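Local atomic coordinates of glycerol-3-phosphate dehydrogenase [NAD(+)] (PDB entry 6IUY), a protein that probably interconverts dihydroxyacetone phosphate and sn-glycerol 3-phosphate with NAD, and in its two-domain form converts dihydroxyacetone phosphate directly to glycerol. Residues 38-43 / 202-207; 223-228 / 242-247; 129-134 / 183-188. One frame throughout, in Å; residues are numbered along the deposited sequence.

Interaction 1: residues 38-43 / 202-207; sequences VCFDVD and IMVGDG. With MG (magnesium ion), chain F.
D41 and D206 meet across the C-terminal ends of two neighbouring parallel strands, with a magnesium ion between them. From its CB outward, D41 meets one group after another. That carbon points toward the other strand, close to V204 O and 4.0 Å from G205 CA; a beta carbon on G205 would sit tightly against it, and the glycine avoids that crowding. With CG anti to the backbone N (chi1 174°), the carboxylate is carried forward to the ion. OD2 binds magnesium at 2.1 Å, while OD1 turns to K185 in a salt bridge and makes a weak hydrogen bond with a glycerol, probably from the crystallisation liquor. D206 OD1 reaches the ion at 2.2 Å, its carboxylate plane 27° from that of D41, and the backbone O of D43 supplies a third ligand at 2.1 Å. The D43 carboxylate points elsewhere, to the backbone N of S51.

Behind the metal the strands are zipped by backbone bonds from C39 N to I202 O, from V204 N to C39 O and from D41 N to V204 O, the last at 2.9 Å and nearly straight. V38 CG1 touches V204 CG2 at 3.5 Å, and V204 CB lies over one face of the F40 ring, toward its rim. On the opposite side of the sheet, M203 folds back so that its CE rests 3.2 Å from C39 O, beside D41 N.

D41 and D43 fit the DxDx(T/V) pattern of haloacid dehalogenase-type phosphatases. Three oxygens, two of them from carboxylates, crowd round one magnesium ion and all bind it; the cation probably offsets the mutual repulsion of oxygens set so close together.

Interaction 2: residues 223-228 / 242-247; sequences AFICFG and WFVRSY
F227 and Y247 form an offset stack, their planes 8° apart and centroids 4.0 Å from each other. Y247 comes over one face of F227, while V244 CG2 sits at the edge of the same ring, 3.6 Å from CD1. F227 CG lies anti to the backbone N (chi1 180°), which swings the ring across to the tyrosine. The Y247 hydroxyl is hydrogen-bonded to the backbone O of T45, which helps hold its ring in place.

Apolar contacts continue along this side of the sheet: the I225 and W242 side chains lie alongside each other, I225 CD1 3.5 Å from W242 CE3, and I225 CG2 meets V244 CG1. On the other side, C226 SG lies in the plane of the F243 ring at its edge, a sulfur-aromatic contact with SG 3.9 Å from CD1. F243 CE1 then reaches G228 CA at 3.7 Å, where a beta carbon would collide with the ring.

Backbone bonds join C226 N to W242 O, V244 N to C226 O and G228 N to V244 O.

The two parallel strands, with helix 234-238 between them in the chain, make a beta-alpha-beta unit at one margin of the sheet. Helix 247-251 packs on I225 and W242, helix 114-123 on Y247, and strand 201-205 flanks 223-227.

Interaction 3: residues 129-134 / 183-188; sequences FLISGG and HFKSRA
The F184 ring meets S132 and I131 obliquely. S132 O comes closest, 3.0 Å from CE2, and I131 CG2 is 4.2 Å from the same carbon. The ring gets there because CG is anti to the backbone N (chi1 180°), which throws it off the first turn of the helix toward the loop after the strand.

I131 CG2 also presses on K185 CG at 3.5 Å, a tight fit, and touches A188 CB at 4.0 Å. This is strand-against-helix packing in the Rossmann-like core of a haloacid dehalogenase-type domain: helix 184-188 runs roughly antiparallel to strand 129-131, the directions 150° apart. Just beyond the strand, S132 OG accepts from G134 N at 2.8 Å, making an ST turn.

From CG the K185 chain extends past I131 to the metal site, where NZ, besides its bridge to D41, makes a second salt bridge with D210. The hydrogen bond from K185 NZ to I131 O, 3.2 Å, is weak. A methionine in its place would probably leave D41 OD1 and D210 without their shared positive charge. S186 OG and H183 ND1 both bond to E212, tying the start of this helix to helix 208-215.

In the fold
Strand 37-40 is the first of the sheet; after helix 114-123, strand 127-131 joins one edge of it, F129 O bonding to F40 N. Helix 184-195 then returns to 127-131 and closes interaction 3. Strand 201-205 follows at once, pairs with 37-40 and closes interaction 1, so the third contact lies wholly within the loop of the first. Interaction 2 comes afterwards, in series and over a short loop; none of the three cross. Its strand 223-227 is hydrogen-bonded to 201-205 through M203 and G205. Together they involve five of the sheet's six strands and helix 184-195, with interactions 2 and 3 about 17 Å apart between centres.

Interaction 1: residues 38-43 / 202-207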
loop_
_atom_site.group_PDB
_atom_site.type_symbol
_atom_site.label_atom_id
_atom_site.label_comp_id
_atom_site.label_asym_id
_atom_site.label_seq_id
_atom_site.Cartn_x
_atom_site.Cartn_y
_atom_site.Cartn_z
ATOM N N VAL A 38 -5.068 37.376 2.232
ATOM C CA VAL A 38 -5.404 38.779 2.467
ATOM C C VAL A 38 -4.369 39.404 3.413
ATOM O O VAL A 38 -4.169 38.917 4.536
ATOM C CB VAL A 38 -6.819 38.923 3.082
ATOM C CG1 VAL A 38 -7.235 40.377 3.159
ATOM C CG2 VAL A 38 -7.834 38.121 2.281
ATOM N N CYS A 39 -3.711 40.475 2.968
ATOM C CA CYS A 39 -2.736 41.172 3.812
ATOM C C CYS A 39 -3.306 42.463 4.412
ATOM O O CYS A 39 -3.819 43.326 3.690
ATOM C CB CYS A 39 -1.474 41.475 3.013
ATOM S SG CYS A 39 -0.778 40.025 2.201
ATOM N N PHE A 40 -3.222 42.597 5.732
ATOM C CA PHE A 40 -3.791 43.764 6.388
ATOM C C PHE A 40 -2.695 44.705 6.875
ATOM O O PHE A 40 -1.728 44.271 7.515
ATOM C CB PHE A 40 -4.675 43.364 7.573
ATOM C CG PHE A 40 -6.013 42.798 7.183
ATOM C CD1 PHE A 40 -6.119 41.510 6.678
ATOM C CD2 PHE A 40 -7.171 43.538 7.361
ATOM C CE1 PHE A 40 -7.354 40.982 6.328
ATOM C CE2 PHE A 40 -8.409 43.020 7.014
ATOM C CZ PHE A 40 -8.504 41.740 6.496
ATOM N N ASP A 41 -2.857 45.991 6.586
ATOM C CA ASP A 41 -2.035 47.008 7.224
ATOM C C ASP A 41 -2.500 47.081 8.661
ATOM O O ASP A 41 -3.663 46.810 8.930
ATOM C CB ASP A 41 -2.173 48.363 6.528
ATOM C CG ASP A 41 -1.435 49.482 7.260
ATOM O OD1 ASP A 41 -0.203 49.374 7.479
ATOM O OD2 ASP A 41 -2.104 50.462 7.630
ATOM N N VAL A 42 -1.603 47.415 9.587
ATOM C CA VAL A 42 -1.972 47.544 10.993
ATOM C C VAL A 42 -2.618 48.895 11.298
ATOM O O VAL A 42 -3.812 48.979 11.623
ATOM C CB VAL A 42 -0.747 47.366 11.905
ATOM C CG1 VAL A 42 -1.078 47.768 13.328
ATOM C CG2 VAL A 42 -0.267 45.931 11.863
ATOM N N ASP A 43 -1.816 49.950 11.164
ATOM C CA ASP A 43 -2.213 51.308 11.534
ATOM C C ASP A 43 -3.404 51.874 10.755
ATOM O O ASP A 43 -3.303 52.203 9.568
ATOM C CB ASP A 43 -1.011 52.240 11.385
ATOM C CG ASP A 43 0.109 51.888 12.346
ATOM O OD1 ASP A 43 1.111 51.276 11.909
ATOM O OD2 ASP A 43 -0.031 52.201 13.544
ATOM N N ILE A 202 -4.523 39.802 -1.758
ATOM C CA ILE A 202 -5.240 41.053 -1.621
ATOM C C ILE A 202 -4.491 41.928 -0.632
ATOM O O ILE A 202 -3.955 41.406 0.355
ATOM C CB ILE A 202 -6.703 40.832 -1.107
ATOM C CG1 ILE A 202 -7.417 39.721 -1.893
ATOM C CG2 ILE A 202 -7.505 42.144 -1.088
ATOM C CD1 ILE A 202 -7.458 39.920 -3.398
ATOM N N MET A 203 -4.436 43.241 -0.888
ATOM C CA MET A 203 -3.935 44.169 0.124
ATOM C C MET A 203 -5.080 45.011 0.676
ATOM O O MET A 203 -5.856 45.600 -0.087
ATOM C CB MET A 203 -2.828 45.077 -0.431
ATOM C CG MET A 203 -2.256 46.070 0.612
ATOM S SD MET A 203 -1.053 45.336 1.760
ATOM C CE MET A 203 -1.766 45.726 3.353
ATOM N N VAL A 204 -5.184 45.064 2.002
ATOM C CA VAL A 204 -6.200 45.882 2.657
ATOM C C VAL A 204 -5.531 46.898 3.572
ATOM O O VAL A 204 -4.814 46.506 4.502
ATOM C CB VAL A 204 -7.184 45.030 3.487
ATOM C CG1 VAL A 204 -8.349 45.887 3.960
ATOM C CG2 VAL A 204 -7.684 43.845 2.675
ATOM N N GLY A 205 -5.766 48.188 3.309
ATOM C CA GLY A 205 -5.181 49.265 4.101
ATOM C C GLY A 205 -5.672 50.686 3.817
ATOM O O GLY A 205 -6.519 50.914 2.948
ATOM N N ASP A 206 -5.127 51.650 4.561
ATOM C CA ASP A 206 -5.541 53.050 4.455
ATOM C C ASP A 206 -4.505 53.952 3.766
ATOM O O ASP A 206 -4.858 54.836 2.987
ATOM C CB ASP A 206 -5.866 53.613 5.851
ATOM C CG ASP A 206 -4.686 53.529 6.822
ATOM O OD1 ASP A 206 -4.010 52.477 6.868
ATOM O OD2 ASP A 206 -4.442 54.520 7.552
ATOM N N GLY A 207 -3.228 53.730 4.053
ATOM C CA GLY A 207 -2.187 54.647 3.619
ATOM C C GLY A 207 -1.747 54.512 2.176
ATOM O O GLY A 207 -2.335 53.749 1.399
HETATM MG MG MG F . -2.065 52.587 7.916
#

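Interaction 2: residues 223-228 / 242-247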
loop_
_atom_site.group_PDB
_atom_site.type_symbol
_atom_site.label_atom_id
_atom_site.label_comp_id
_atom_site.label_asym_id
_atom_site.label_seq_id
_atom_site.Cartn_x
_atom_site.Cartn_y
_atom_site.Cartn_z
ATOM N N ALA A 223 -5.039 43.093 -5.881
ATOM C CA ALA A 223 -6.029 44.131 -5.678
ATOM C C ALA A 223 -5.805 44.852 -4.352
ATOM O O ALA A 223 -5.378 44.256 -3.364
ATOM C CB ALA A 223 -7.430 43.542 -5.739
ATOM N N PHE A 224 -6.082 46.150 -4.350
ATOM C CA PHE A 224 -6.007 46.948 -3.141
ATOM C C PHE A 224 -7.409 47.391 -2.763
ATOM O O PHE A 224 -8.112 48.001 -3.558
ATOM C CB PHE A 224 -5.067 48.146 -3.340
ATOM C CG PHE A 224 -5.167 49.196 -2.273
ATOM C CD1 PHE A 224 -5.186 48.852 -0.936
ATOM C CD2 PHE A 224 -5.221 50.538 -2.612
ATOM C CE1 PHE A 224 -5.278 49.834 0.052
ATOM C CE2 PHE A 224 -5.309 51.521 -1.633
ATOM C CZ PHE A 224 -5.338 51.173 -0.304
ATOM N N ILE A 225 -7.816 47.026 -1.554
ATOM C CA ILE A 225 -9.056 47.490 -0.963
ATOM C C ILE A 225 -8.692 48.532 0.073
ATOM O O ILE A 225 -7.943 48.242 1.021
ATOM C CB ILE A 225 -9.856 46.346 -0.295
ATOM C CG1 ILE A 225 -10.371 45.358 -1.347
ATOM C CG2 ILE A 225 -10.994 46.910 0.551
ATOM C CD1 ILE A 225 -10.964 44.100 -0.769
ATOM N N CYS A 226 -9.190 49.750 -0.114
ATOM C CA CYS A 226 -8.870 50.818 0.826
ATOM C C CYS A 226 -9.916 50.878 1.918
ATOM O O CYS A 226 -11.114 50.987 1.644
ATOM C CB CYS A 226 -8.761 52.167 0.115
ATOM S SG CYS A 226 -8.647 53.575 1.265
ATOM N N PHE A 227 -9.457 50.803 3.159
ATOM C CA PHE A 227 -10.345 50.891 4.310
ATOM C C PHE A 227 -10.287 52.265 4.973
ATOM O O PHE A 227 -9.349 52.579 5.713
ATOM C CB PHE A 227 -9.992 49.812 5.324
ATOM C CG PHE A 227 -10.851 49.830 6.544
ATOM C CD1 PHE A 227 -12.090 49.203 6.546
ATOM C CD2 PHE A 227 -10.415 50.457 7.698
ATOM C CE1 PHE A 227 -12.872 49.212 7.679
ATOM C CE2 PHE A 227 -11.188 50.470 8.831
ATOM C CZ PHE A 227 -12.415 49.854 8.831
ATOM N N GLY A 228 -11.306 53.075 4.710
ATOM C CA GLY A 228 -11.398 54.416 5.262
ATOM C C GLY A 228 -12.341 54.498 6.447
ATOM O O GLY A 228 -12.951 55.536 6.692
ATOM N N TRP A 242 -11.272 49.220 -4.482
ATOM C CA TRP A 242 -12.517 49.061 -3.753
ATOM C C TRP A 242 -12.389 49.857 -2.460
ATOM O O TRP A 242 -11.442 49.667 -1.706
ATOM C CB TRP A 242 -12.790 47.569 -3.494
ATOM C CG TRP A 242 -14.080 47.242 -2.810
ATOM C CD1 TRP A 242 -15.060 48.112 -2.441
ATOM C CD2 TRP A 242 -14.532 45.938 -2.411
ATOM N NE1 TRP A 242 -16.095 47.434 -1.836
ATOM C CE2 TRP A 242 -15.793 46.101 -1.803
ATOM C CE3 TRP A 242 -13.992 44.652 -2.508
ATOM C CZ2 TRP A 242 -16.523 45.026 -1.298
ATOM C CZ3 TRP A 242 -14.712 43.593 -2.001
ATOM C CH2 TRP A 242 -15.968 43.783 -1.408
ATOM N N PHE A 243 -13.319 50.777 -2.223
ATOM C CA PHE A 243 -13.282 51.590 -1.010
ATOM C C PHE A 243 -14.405 51.181 -0.074
ATOM O O PHE A 243 -15.564 51.112 -0.483
ATOM C CB PHE A 243 -13.387 53.088 -1.343
ATOM C CG PHE A 243 -13.525 53.962 -0.131
ATOM C CD1 PHE A 243 -12.432 54.221 0.679
ATOM C CD2 PHE A 243 -14.747 54.515 0.209
ATOM C CE1 PHE A 243 -12.554 55.016 1.806
ATOM C CE2 PHE A 243 -14.875 55.314 1.331
ATOM C CZ PHE A 243 -13.778 55.565 2.132
ATOM N N VAL A 244 -14.062 50.907 1.181
ATOM C CA VAL A 244 -15.065 50.478 2.144
ATOM C C VAL A 244 -14.944 51.243 3.450
ATOM O O VAL A 244 -13.863 51.717 3.809
ATOM C CB VAL A 244 -14.971 48.951 2.434
ATOM C CG1 VAL A 244 -14.192 48.238 1.334
ATOM C CG2 VAL A 244 -14.349 48.692 3.794
ATOM N N ARG A 245 -16.066 51.361 4.154
ATOM C CA ARG A 245 -16.126 52.108 5.407
ATOM C C ARG A 245 -16.322 51.171 6.592
ATOM O O ARG A 245 -15.846 51.436 7.699
ATOM C CB ARG A 245 -17.247 53.149 5.359
ATOM C CG ARG A 245 -16.940 54.345 4.472
ATOM C CD ARG A 245 -18.003 55.425 4.599
ATOM N NE ARG A 245 -17.580 56.686 3.987
ATOM C CZ ARG A 245 -17.735 56.986 2.697
ATOM N NH1 ARG A 245 -18.304 56.110 1.871
ATOM N NH2 ARG A 245 -17.314 58.160 2.230
ATOM N N SER A 246 -17.024 50.071 6.346
ATOM C CA SER A 246 -17.227 49.044 7.358
ATOM C C SER A 246 -16.647 47.696 6.914
ATOM O O SER A 246 -16.550 47.408 5.709
ATOM C CB SER A 246 -18.717 48.896 7.667
ATOM O OG SER A 246 -18.926 47.975 8.724
ATOM N N TYR A 247 -16.262 46.867 7.882
ATOM C CA TYR A 247 -15.751 45.547 7.550
ATOM C C TYR A 247 -16.881 44.579 7.228
ATOM O O TYR A 247 -16.651 43.557 6.584
ATOM C CB TYR A 247 -14.865 44.998 8.676
ATOM C CG TYR A 247 -13.442 45.475 8.540
ATOM C CD1 TYR A 247 -12.806 45.453 7.308
ATOM C CD2 TYR A 247 -12.754 45.995 9.622
ATOM C CE1 TYR A 247 -11.516 45.902 7.164
ATOM C CE2 TYR A 247 -11.465 46.449 9.489
ATOM C CZ TYR A 247 -10.850 46.403 8.258
ATOM O OH TYR A 247 -9.564 46.865 8.122
#

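Interaction 3: residues 129-134 / 183-188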
loop_
_atom_site.group_PDB
_atom_site.type_symbol
_atom_site.label_atom_id
_atom_site.label_comp_id
_atom_site.label_asym_id
_atom_site.label_seq_id
_atom_site.Cartn_x
_atom_site.Cartn_y
_atom_site.Cartn_z
ATOM N N PHE A 129 -2.136 37.850 6.508
ATOM C CA PHE A 129 -0.888 38.501 6.881
ATOM C C PHE A 129 -1.113 39.918 7.410
ATOM O O PHE A 129 -2.011 40.640 6.960
ATOM C CB PHE A 129 0.064 38.574 5.690
ATOM C CG PHE A 129 0.508 37.248 5.182
ATOM C CD1 PHE A 129 1.716 36.708 5.600
ATOM C CD2 PHE A 129 -0.259 36.550 4.261
ATOM C CE1 PHE A 129 2.141 35.490 5.124
ATOM C CE2 PHE A 129 0.159 35.332 3.784
ATOM C CZ PHE A 129 1.361 34.796 4.219
ATOM N N LEU A 130 -0.281 40.309 8.364
ATOM C CA LEU A 130 -0.101 41.711 8.681
ATOM C C LEU A 130 1.159 42.225 7.972
ATOM O O LEU A 130 2.225 41.598 8.053
ATOM C CB LEU A 130 0.005 41.908 10.192
ATOM C CG LEU A 130 -1.143 41.327 11.006
ATOM C CD1 LEU A 130 -0.915 41.514 12.485
ATOM C CD2 LEU A 130 -2.444 41.970 10.590
ATOM N N ILE A 131 1.036 43.346 7.264
ATOM C CA ILE A 131 2.197 44.026 6.678
ATOM C C ILE A 131 2.179 45.499 7.088
ATOM O O ILE A 131 1.258 46.235 6.736
ATOM C CB ILE A 131 2.230 43.922 5.140
ATOM C CG1 ILE A 131 2.111 42.469 4.680
ATOM C CG2 ILE A 131 3.507 44.549 4.591
ATOM C CD1 ILE A 131 2.154 42.295 3.158
ATOM N N SER A 132 3.195 45.914 7.844
ATOM C CA SER A 132 3.198 47.226 8.470
ATOM C C SER A 132 4.547 47.917 8.314
ATOM O O SER A 132 5.587 47.269 8.169
ATOM C CB SER A 132 2.824 47.107 9.951
ATOM O OG SER A 132 3.333 48.186 10.717
ATOM N N GLY A 133 4.515 49.244 8.322
ATOM C CA GLY A 133 5.722 50.039 8.212
ATOM C C GLY A 133 6.073 50.580 9.575
ATOM O O GLY A 133 7.025 51.343 9.744
ATOM N N GLY A 134 5.289 50.179 10.561
ATOM C CA GLY A 134 5.510 50.623 11.922
ATOM C C GLY A 134 6.437 49.701 12.688
ATOM O O GLY A 134 7.358 49.108 12.118
ATOM N N HIS A 183 9.657 50.780 -1.112
ATOM C CA HIS A 183 8.713 49.745 -1.535
ATOM C C HIS A 183 8.616 48.583 -0.542
ATOM O O HIS A 183 8.853 47.430 -0.914
ATOM C CB HIS A 183 9.122 49.189 -2.900
ATOM C CG HIS A 183 9.432 50.237 -3.918
ATOM N ND1 HIS A 183 8.458 50.818 -4.709
ATOM C CD2 HIS A 183 10.602 50.803 -4.294
ATOM C CE1 HIS A 183 9.016 51.697 -5.515
ATOM N NE2 HIS A 183 10.320 51.708 -5.285
ATOM N N PHE A 184 8.275 48.870 0.710
ATOM C CA PHE A 184 8.341 47.847 1.748
ATOM C C PHE A 184 7.251 46.785 1.599
ATOM O O PHE A 184 7.500 45.589 1.785
ATOM C CB PHE A 184 8.243 48.487 3.136
ATOM C CG PHE A 184 8.300 47.493 4.271
ATOM C CD1 PHE A 184 9.514 47.009 4.728
ATOM C CD2 PHE A 184 7.142 47.053 4.888
ATOM C CE1 PHE A 184 9.572 46.098 5.777
ATOM C CE2 PHE A 184 7.194 46.142 5.932
ATOM C CZ PHE A 184 8.411 45.665 6.376
ATOM N N LYS A 185 6.044 47.227 1.260
ATOM C CA LYS A 185 4.888 46.350 1.297
ATOM C C LYS A 185 4.738 45.552 0.007
ATOM O O LYS A 185 4.332 44.388 0.034
ATOM C CB LYS A 185 3.626 47.164 1.604
ATOM C CG LYS A 185 3.625 47.676 3.046
ATOM C CD LYS A 185 2.319 48.299 3.473
ATOM C CE LYS A 185 2.410 48.681 4.932
ATOM N NZ LYS A 185 1.133 49.163 5.519
ATOM N N SER A 186 5.072 46.159 -1.124
ATOM C CA SER A 186 5.049 45.427 -2.376
ATOM C C SER A 186 6.123 44.344 -2.339
ATOM O O SER A 186 5.912 43.244 -2.837
ATOM C CB SER A 186 5.254 46.357 -3.579
ATOM O OG SER A 186 6.620 46.681 -3.780
ATOM N N ARG A 187 7.267 44.648 -1.729
ATOM C CA ARG A 187 8.351 43.666 -1.620
ATOM C C ARG A 187 7.980 42.519 -0.676
ATOM O O ARG A 187 8.255 41.355 -0.971
ATOM C CB ARG A 187 9.656 44.341 -1.167
ATOM C CG ARG A 187 10.335 45.125 -2.290
ATOM C CD ARG A 187 11.647 45.809 -1.878
ATOM N NE ARG A 187 12.187 46.610 -2.982
ATOM C CZ ARG A 187 13.415 47.130 -3.024
ATOM N NH1 ARG A 187 14.263 46.938 -2.017
ATOM N NH2 ARG A 187 13.799 47.841 -4.082
ATOM N N ALA A 188 7.353 42.850 0.446
ATOM C CA ALA A 188 6.842 41.835 1.360
ATOM C C ALA A 188 5.813 40.939 0.677
ATOM O O ALA A 188 5.726 39.756 0.980
ATOM C CB ALA A 188 6.231 42.477 2.590
#